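Local coordinates for 389aa long hypothetical nucleolar protein (PDB 5ZVE) that transfers a methyl group from S-adenosyl-L-methionine to carbon 5 of cytosine 72 in several tRNAs, leaving S-adenosyl-L-homocysteine, at residues L325-V334 against G355-Y365; F80-L88 against G132-A140. One frame throughout, in Å; residues are numbered along the deposited sequence.

Contact 1 (L325-V334 against G355-Y365); sequences LSYEENEGNV and GIGMNKVQRFY
Glu-331, in the first turn of helix 331-339, and Arg-363 of strand 361-364 form a buried salt bridge in the class I methyltransferase domain of this RsmB/NOP enzyme. The arginine grips side-on: Arg-363 NE lies 2.7 Å from Glu-331 OE2 and NH2 3.1 Å from Glu-331 OE1, each carboxylate oxygen offering its syn lone pair. The carboxylate and guanidinium planes are nearly coplanar, 14° apart. The bend in the glutamate chain at chi2 (88°) turns its carboxylate to the strand side.

Hydrogen bonds to the backbone extend this pair. Ile-356 N meets Glu-331 OE2 at 2.6 Å from above the carboxylate plane, a second strong donor to that oxygen, tying turn 355-358 to the helix. Arg-363 NH2 donates to Leu-325 O at 2.7 Å, so one nitrogen serves both the carboxylate and the loop, and NH1 adds a weak bond to the same oxygen. This holds a carbonyl two residues after Cys-323, the predicted nucleophile. The Asn-330 amide, its plane 80° from the guanidinium, does not bond it; OD1 pairs with Thr-322 OG1 and ND2 with Thr-324 O.

Carbon and sulfur contacts flank the polar centre: Met-358 SD is 3.7 Å from Glu-331 CG, and Tyr-327 CD1 4.0 Å from Ile-356 CB. A water closes the tyrosine end, 2.5 Å from Tyr-327 OH and donating to Ile-356 O at 2.7 Å.

Contact 2 (F80-L88 against G132-A140); sequences FSDDFEPKL and GLLVGIGIA
Phe-80 and Leu-134 cross at a slant, the closest approach being 3.5 Å between Phe-80 CE1 and Leu-134 CD2. The chi1 of 46° places the phenyl ring between its own backbone N and carbonyl carbon and directs it at strand 134-140. There its rim reaches the main chain, with Phe-80 CZ 4.0 Å from Gly-136 N near the ring plane, at the classic beta bulge that Val-135 and Gly-136 form opposite Ile-127.

Phe-84 and Ile-137 stand at about a right angle: the isoleucine methyl CD1 meets the ring edge in plane, 3.5 Å from Phe-84 CE2. Over the centre of one face of this ring lies Pro-86 N of the same segment. Pro-86 also points across at Leu-134, its CD 3.9 Å from Leu-134 CD2, while its CB lies 4.0 Å from Ile-137 CD1. Leu-88 meets the other branch of Ile-137 at roughly a right angle, CD1 to CG2 at 3.8 Å. No hydrogen bond crosses between the segments, which meet by van der Waals contact, mostly between apolar side chains, with the main chain touched at Gly-136 and Phe-84.

The irregular segment 80-88 thus lies over a face of the PUA-domain sheet just before strand 90-93. Strand 134-140 runs between its antiparallel neighbours 124-128 and 154-161, with Gln-126 touching Pro-86 and Leu-134, and Leu-160 touching Phe-80 and Ile-137.

In the fold
Contacts 1 and 2 share no helix, strand or sheet: their centres lie 38 Å apart and their nearest atoms about 17 Å. In sequence, contact 2 closes before contact 1 opens. Both are largely buried, though contact 2 lies farther from the centre of the chain (27 Å against 18 Å) and includes the exposed Phe-84. Contact 1 belongs to the catalytic domain, where a charged pair and main-chain bonds join a helix start to a sheet strand, with the Leu-325 side chain about 8 Å from that of Cys-323, the predicted nucleophile. Contact 2, away from the annotated sites, relies on apolar side chains to hold an irregular segment against the PUA sheet.

Contact 1 (L325-V334 against G355-Y365)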
# COMPACT_ATOMS: atom_id res chain seq x y z
N LEU A 325 11.21 0.54 -4.65
CA LEU A 325 12.12 -0.37 -5.33
C LEU A 325 13.59 0.02 -5.23
O LEU A 325 14.47 -0.80 -5.50
CB LEU A 325 11.73 -0.48 -6.80
CG LEU A 325 10.32 -1.03 -7.06
CD1 LEU A 325 9.88 -0.67 -8.46
CD2 LEU A 325 10.33 -2.53 -6.86
N SER A 326 13.87 1.27 -4.86
CA SER A 326 15.22 1.82 -4.96
C SER A 326 16.23 1.04 -4.11
O SER A 326 15.89 0.47 -3.07
CB SER A 326 15.25 3.29 -4.55
OG SER A 326 15.21 3.44 -3.14
N TYR A 327 17.47 1.00 -4.58
CA TYR A 327 18.54 0.39 -3.82
C TYR A 327 18.85 1.20 -2.57
O TYR A 327 18.95 0.65 -1.47
CB TYR A 327 19.81 0.24 -4.68
CG TYR A 327 20.91 -0.50 -3.96
CD1 TYR A 327 21.00 -1.89 -4.04
CD2 TYR A 327 21.85 0.17 -3.19
CE1 TYR A 327 22.00 -2.57 -3.37
CE2 TYR A 327 22.84 -0.50 -2.52
CZ TYR A 327 22.92 -1.87 -2.62
OH TYR A 327 23.91 -2.55 -1.95
N GLU A 328 19.01 2.51 -2.75
CA GLU A 328 19.47 3.40 -1.68
C GLU A 328 18.56 3.37 -0.45
O GLU A 328 19.05 3.37 0.68
CB GLU A 328 19.57 4.85 -2.19
CG GLU A 328 20.69 5.11 -3.19
CD GLU A 328 20.33 4.71 -4.61
OE1 GLU A 328 19.19 4.23 -4.83
OE2 GLU A 328 21.17 4.88 -5.52
N GLU A 329 17.24 3.32 -0.66
CA GLU A 329 16.30 3.32 0.45
C GLU A 329 16.18 1.94 1.09
O GLU A 329 15.62 1.80 2.17
CB GLU A 329 14.91 3.78 -0.01
CG GLU A 329 14.83 5.19 -0.54
CD GLU A 329 13.49 5.49 -1.19
OE1 GLU A 329 12.52 5.73 -0.45
OE2 GLU A 329 13.41 5.48 -2.44
N ASN A 330 16.73 0.94 0.42
CA ASN A 330 16.55 -0.44 0.86
C ASN A 330 17.85 -1.11 1.27
O ASN A 330 18.28 -0.98 2.42
CB ASN A 330 15.85 -1.23 -0.24
CG ASN A 330 14.42 -0.77 -0.46
OD1 ASN A 330 13.76 -0.33 0.49
ND2 ASN A 330 13.94 -0.86 -1.70
N GLU A 331 18.48 -1.84 0.35
CA GLU A 331 19.73 -2.52 0.67
C GLU A 331 20.79 -1.54 1.15
O GLU A 331 21.58 -1.85 2.05
CB GLU A 331 20.24 -3.32 -0.54
CG GLU A 331 19.45 -4.59 -0.83
CD GLU A 331 18.25 -4.35 -1.74
OE1 GLU A 331 17.89 -3.18 -1.96
OE2 GLU A 331 17.68 -5.35 -2.24
N GLY A 332 20.82 -0.35 0.55
CA GLY A 332 21.76 0.68 0.94
C GLY A 332 21.60 1.10 2.39
O GLY A 332 22.59 1.28 3.10
N ASN A 333 20.36 1.25 2.83
CA ASN A 333 20.10 1.65 4.21
C ASN A 333 20.24 0.49 5.19
O ASN A 333 20.38 0.70 6.40
CB ASN A 333 18.71 2.26 4.34
CG ASN A 333 18.73 3.77 4.21
OD1 ASN A 333 19.80 4.38 4.22
ND2 ASN A 333 17.56 4.38 4.10
N VAL A 334 20.19 -0.74 4.69
CA VAL A 334 20.44 -1.86 5.58
C VAL A 334 21.94 -1.98 5.88
O VAL A 334 22.32 -2.27 7.01
CB VAL A 334 19.93 -3.19 5.02
CG1 VAL A 334 20.15 -4.27 6.05
CG2 VAL A 334 18.45 -3.09 4.70
N GLY A 355 17.19 -9.99 -1.93
CA GLY A 355 17.52 -8.60 -2.17
C GLY A 355 18.62 -8.48 -3.20
O GLY A 355 19.14 -9.48 -3.68
N ILE A 356 18.99 -7.24 -3.53
CA ILE A 356 20.05 -7.00 -4.49
C ILE A 356 21.43 -7.21 -3.85
O ILE A 356 21.86 -6.40 -3.03
CB ILE A 356 19.98 -5.58 -5.08
CG1 ILE A 356 18.54 -5.21 -5.44
CG2 ILE A 356 20.92 -5.46 -6.27
CD1 ILE A 356 18.01 -5.93 -6.65
N GLY A 357 22.11 -8.29 -4.23
CA GLY A 357 23.43 -8.60 -3.71
C GLY A 357 23.42 -8.73 -2.21
O GLY A 357 24.34 -8.28 -1.52
N MET A 358 22.37 -9.37 -1.69
CA MET A 358 22.14 -9.37 -0.26
C MET A 358 21.14 -10.45 0.14
O MET A 358 20.06 -10.54 -0.44
CB MET A 358 21.64 -8.01 0.17
CG MET A 358 21.49 -7.87 1.63
SD MET A 358 21.20 -6.16 2.04
CE MET A 358 20.74 -6.44 3.72
N ASN A 359 21.48 -11.25 1.15
CA ASN A 359 20.92 -12.59 1.28
C ASN A 359 19.63 -12.79 2.10
O ASN A 359 18.76 -13.55 1.68
CB ASN A 359 21.99 -13.52 1.86
CG ASN A 359 22.71 -14.30 0.78
OD1 ASN A 359 22.12 -14.72 -0.21
ND2 ASN A 359 24.01 -14.51 0.98
N LYS A 360 19.50 -12.12 3.24
CA LYS A 360 18.39 -12.46 4.13
C LYS A 360 17.22 -11.48 4.06
O LYS A 360 16.18 -11.72 4.68
CB LYS A 360 18.89 -12.56 5.57
CG LYS A 360 19.88 -13.70 5.79
CD LYS A 360 20.26 -13.82 7.25
CE LYS A 360 21.12 -15.05 7.49
NZ LYS A 360 21.43 -15.21 8.93
N VAL A 361 17.37 -10.39 3.31
CA VAL A 361 16.25 -9.47 3.11
C VAL A 361 15.32 -9.98 2.04
O VAL A 361 15.70 -10.79 1.20
CB VAL A 361 16.73 -8.05 2.74
CG1 VAL A 361 17.48 -7.43 3.90
CG2 VAL A 361 17.58 -8.07 1.48
N GLN A 362 14.08 -9.50 2.06
CA GLN A 362 13.06 -10.05 1.19
C GLN A 362 12.43 -8.97 0.32
O GLN A 362 11.88 -7.99 0.82
CB GLN A 362 11.98 -10.75 2.02
CG GLN A 362 10.94 -11.48 1.20
CD GLN A 362 9.97 -12.28 2.04
OE1 GLN A 362 9.17 -13.05 1.51
NE2 GLN A 362 10.02 -12.10 3.35
N ARG A 363 12.50 -9.16 -1.00
CA ARG A 363 11.91 -8.21 -1.93
C ARG A 363 10.69 -8.80 -2.62
O ARG A 363 10.62 -10.00 -2.87
CB ARG A 363 12.93 -7.77 -2.99
CG ARG A 363 13.67 -6.48 -2.65
CD ARG A 363 14.67 -6.14 -3.74
NE ARG A 363 15.32 -4.85 -3.53
CZ ARG A 363 14.94 -3.73 -4.13
NH1 ARG A 363 13.91 -3.73 -4.97
NH2 ARG A 363 15.60 -2.60 -3.89
N PHE A 364 9.74 -7.93 -2.93
CA PHE A 364 8.58 -8.29 -3.72
C PHE A 364 8.57 -7.48 -5.01
O PHE A 364 8.87 -6.29 -5.01
CB PHE A 364 7.29 -8.08 -2.93
CG PHE A 364 7.10 -9.04 -1.79
CD1 PHE A 364 7.61 -8.76 -0.53
CD2 PHE A 364 6.42 -10.23 -1.98
CE1 PHE A 364 7.44 -9.64 0.52
CE2 PHE A 364 6.24 -11.13 -0.93
CZ PHE A 364 6.75 -10.83 0.32
N TYR A 365 8.25 -8.16 -6.11
CA TYR A 365 8.17 -7.53 -7.42
C TYR A 365 6.79 -7.74 -8.01
O TYR A 365 6.21 -8.81 -7.83
CB TYR A 365 9.24 -8.09 -8.35
CG TYR A 365 10.66 -7.78 -7.94
CD1 TYR A 365 11.24 -6.56 -8.24
CD2 TYR A 365 11.42 -8.72 -7.25
CE1 TYR A 365 12.54 -6.28 -7.87
CE2 TYR A 365 12.72 -8.45 -6.87
CZ TYR A 365 13.28 -7.22 -7.19
OH TYR A 365 14.57 -6.93 -6.82
O HOH W 1 23.93 -5.00 -2.02

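Contact 2 (F80-L88 against G132-A140)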
# COMPACT_ATOMS: atom_id res chain seq x y z
N PHE A 80 -10.19 -3.46 -22.09
CA PHE A 80 -9.97 -3.01 -23.45
C PHE A 80 -8.48 -2.83 -23.73
O PHE A 80 -7.67 -2.76 -22.81
CB PHE A 80 -10.74 -1.72 -23.74
CG PHE A 80 -10.61 -0.67 -22.68
CD1 PHE A 80 -9.53 0.19 -22.66
CD2 PHE A 80 -11.60 -0.52 -21.72
CE1 PHE A 80 -9.41 1.16 -21.69
CE2 PHE A 80 -11.49 0.46 -20.75
CZ PHE A 80 -10.40 1.30 -20.73
N SER A 81 -8.14 -2.76 -25.01
CA SER A 81 -6.75 -2.68 -25.44
C SER A 81 -6.12 -1.33 -25.07
O SER A 81 -6.82 -0.34 -24.86
CB SER A 81 -6.64 -2.91 -26.95
OG SER A 81 -5.29 -2.86 -27.37
N ASP A 82 -4.80 -1.31 -25.00
CA ASP A 82 -4.08 -0.10 -24.62
C ASP A 82 -4.19 0.98 -25.69
O ASP A 82 -4.06 2.16 -25.40
CB ASP A 82 -2.61 -0.43 -24.35
CG ASP A 82 -2.41 -1.17 -23.05
OD1 ASP A 82 -3.42 -1.53 -22.41
OD2 ASP A 82 -1.24 -1.40 -22.67
N ASP A 83 -4.44 0.57 -26.93
CA ASP A 83 -4.54 1.51 -28.04
C ASP A 83 -5.99 1.85 -28.41
O ASP A 83 -6.22 2.60 -29.35
CB ASP A 83 -3.82 0.98 -29.28
CG ASP A 83 -4.48 -0.26 -29.86
OD1 ASP A 83 -5.24 -0.93 -29.12
OD2 ASP A 83 -4.26 -0.54 -31.05
N PHE A 84 -6.94 1.26 -27.69
CA PHE A 84 -8.36 1.43 -27.99
C PHE A 84 -8.77 2.90 -28.09
O PHE A 84 -8.52 3.69 -27.18
CB PHE A 84 -9.22 0.73 -26.94
CG PHE A 84 -10.70 0.79 -27.22
CD1 PHE A 84 -11.19 0.47 -28.47
CD2 PHE A 84 -11.59 1.17 -26.23
CE1 PHE A 84 -12.55 0.53 -28.74
CE2 PHE A 84 -12.95 1.23 -26.50
CZ PHE A 84 -13.43 0.90 -27.75
N GLU A 85 -9.40 3.26 -29.21
CA GLU A 85 -9.87 4.63 -29.43
C GLU A 85 -11.38 4.66 -29.59
O GLU A 85 -11.89 4.65 -30.71
CB GLU A 85 -9.20 5.25 -30.66
CG GLU A 85 -7.70 5.41 -30.54
CD GLU A 85 -7.23 6.78 -30.99
OE1 GLU A 85 -7.93 7.41 -31.82
OE2 GLU A 85 -6.16 7.23 -30.52
N PRO A 86 -12.10 4.69 -28.47
CA PRO A 86 -13.56 4.71 -28.53
C PRO A 86 -14.08 5.96 -29.22
O PRO A 86 -13.52 7.03 -29.04
CB PRO A 86 -13.98 4.69 -27.05
CG PRO A 86 -12.80 5.23 -26.32
CD PRO A 86 -11.59 4.79 -27.09
N LYS A 87 -15.13 5.82 -30.02
CA LYS A 87 -15.74 6.96 -30.69
C LYS A 87 -16.79 7.56 -29.77
O LYS A 87 -17.99 7.40 -29.99
CB LYS A 87 -16.35 6.54 -32.02
CG LYS A 87 -15.34 5.95 -32.98
CD LYS A 87 -14.25 6.95 -33.32
CE LYS A 87 -13.41 6.47 -34.49
NZ LYS A 87 -14.23 6.18 -35.70
N LEU A 88 -16.32 8.26 -28.75
CA LEU A 88 -17.18 8.69 -27.66
C LEU A 88 -16.78 10.08 -27.18
O LEU A 88 -15.60 10.44 -27.26
CB LEU A 88 -17.09 7.70 -26.49
CG LEU A 88 -17.56 6.26 -26.73
CD1 LEU A 88 -17.43 5.43 -25.46
CD2 LEU A 88 -19.00 6.26 -27.22
N GLY A 132 -4.67 12.25 -20.71
CA GLY A 132 -5.17 11.50 -21.85
C GLY A 132 -5.19 9.99 -21.71
O GLY A 132 -5.51 9.28 -22.66
N LEU A 133 -4.84 9.50 -20.52
CA LEU A 133 -4.90 8.06 -20.27
C LEU A 133 -6.35 7.59 -20.19
O LEU A 133 -7.13 8.09 -19.37
CB LEU A 133 -4.15 7.71 -18.98
CG LEU A 133 -4.06 6.22 -18.63
CD1 LEU A 133 -3.27 5.45 -19.68
CD2 LEU A 133 -3.45 6.03 -17.25
N LEU A 134 -6.72 6.65 -21.05
CA LEU A 134 -8.07 6.10 -21.03
C LEU A 134 -8.21 5.14 -19.85
O LEU A 134 -7.55 4.09 -19.81
CB LEU A 134 -8.39 5.40 -22.34
CG LEU A 134 -9.76 4.71 -22.43
CD1 LEU A 134 -10.88 5.74 -22.33
CD2 LEU A 134 -9.87 3.92 -23.72
N VAL A 135 -9.06 5.48 -18.90
CA VAL A 135 -9.16 4.70 -17.67
C VAL A 135 -10.48 3.98 -17.54
O VAL A 135 -10.64 3.09 -16.70
CB VAL A 135 -8.96 5.59 -16.43
CG1 VAL A 135 -7.60 6.27 -16.48
CG2 VAL A 135 -10.07 6.62 -16.32
N GLY A 136 -11.43 4.32 -18.40
CA GLY A 136 -12.74 3.70 -18.33
C GLY A 136 -13.75 4.23 -19.31
O GLY A 136 -13.59 5.31 -19.88
N ILE A 137 -14.81 3.44 -19.49
CA ILE A 137 -15.94 3.78 -20.35
C ILE A 137 -17.22 3.52 -19.56
O ILE A 137 -17.28 2.59 -18.77
CB ILE A 137 -15.92 2.96 -21.65
CG1 ILE A 137 -14.76 3.41 -22.54
CG2 ILE A 137 -17.22 3.12 -22.42
CD1 ILE A 137 -14.53 2.53 -23.72
N GLY A 138 -18.23 4.36 -19.75
CA GLY A 138 -19.44 4.24 -18.98
C GLY A 138 -20.58 5.07 -19.53
O GLY A 138 -20.54 5.51 -20.69
N ILE A 139 -21.59 5.30 -18.70
CA ILE A 139 -22.80 5.99 -19.11
C ILE A 139 -23.02 7.21 -18.22
O ILE A 139 -23.05 7.09 -16.99
CB ILE A 139 -24.06 5.07 -19.07
CG1 ILE A 139 -24.11 4.11 -20.26
CG2 ILE A 139 -25.33 5.90 -19.12
CD1 ILE A 139 -23.11 2.98 -20.23
N ALA A 140 -23.16 8.37 -18.84
CA ALA A 140 -23.36 9.62 -18.10
C ALA A 140 -24.70 9.62 -17.39
O ALA A 140 -25.73 9.28 -17.97
CB ALA A 140 -23.26 10.81 -19.04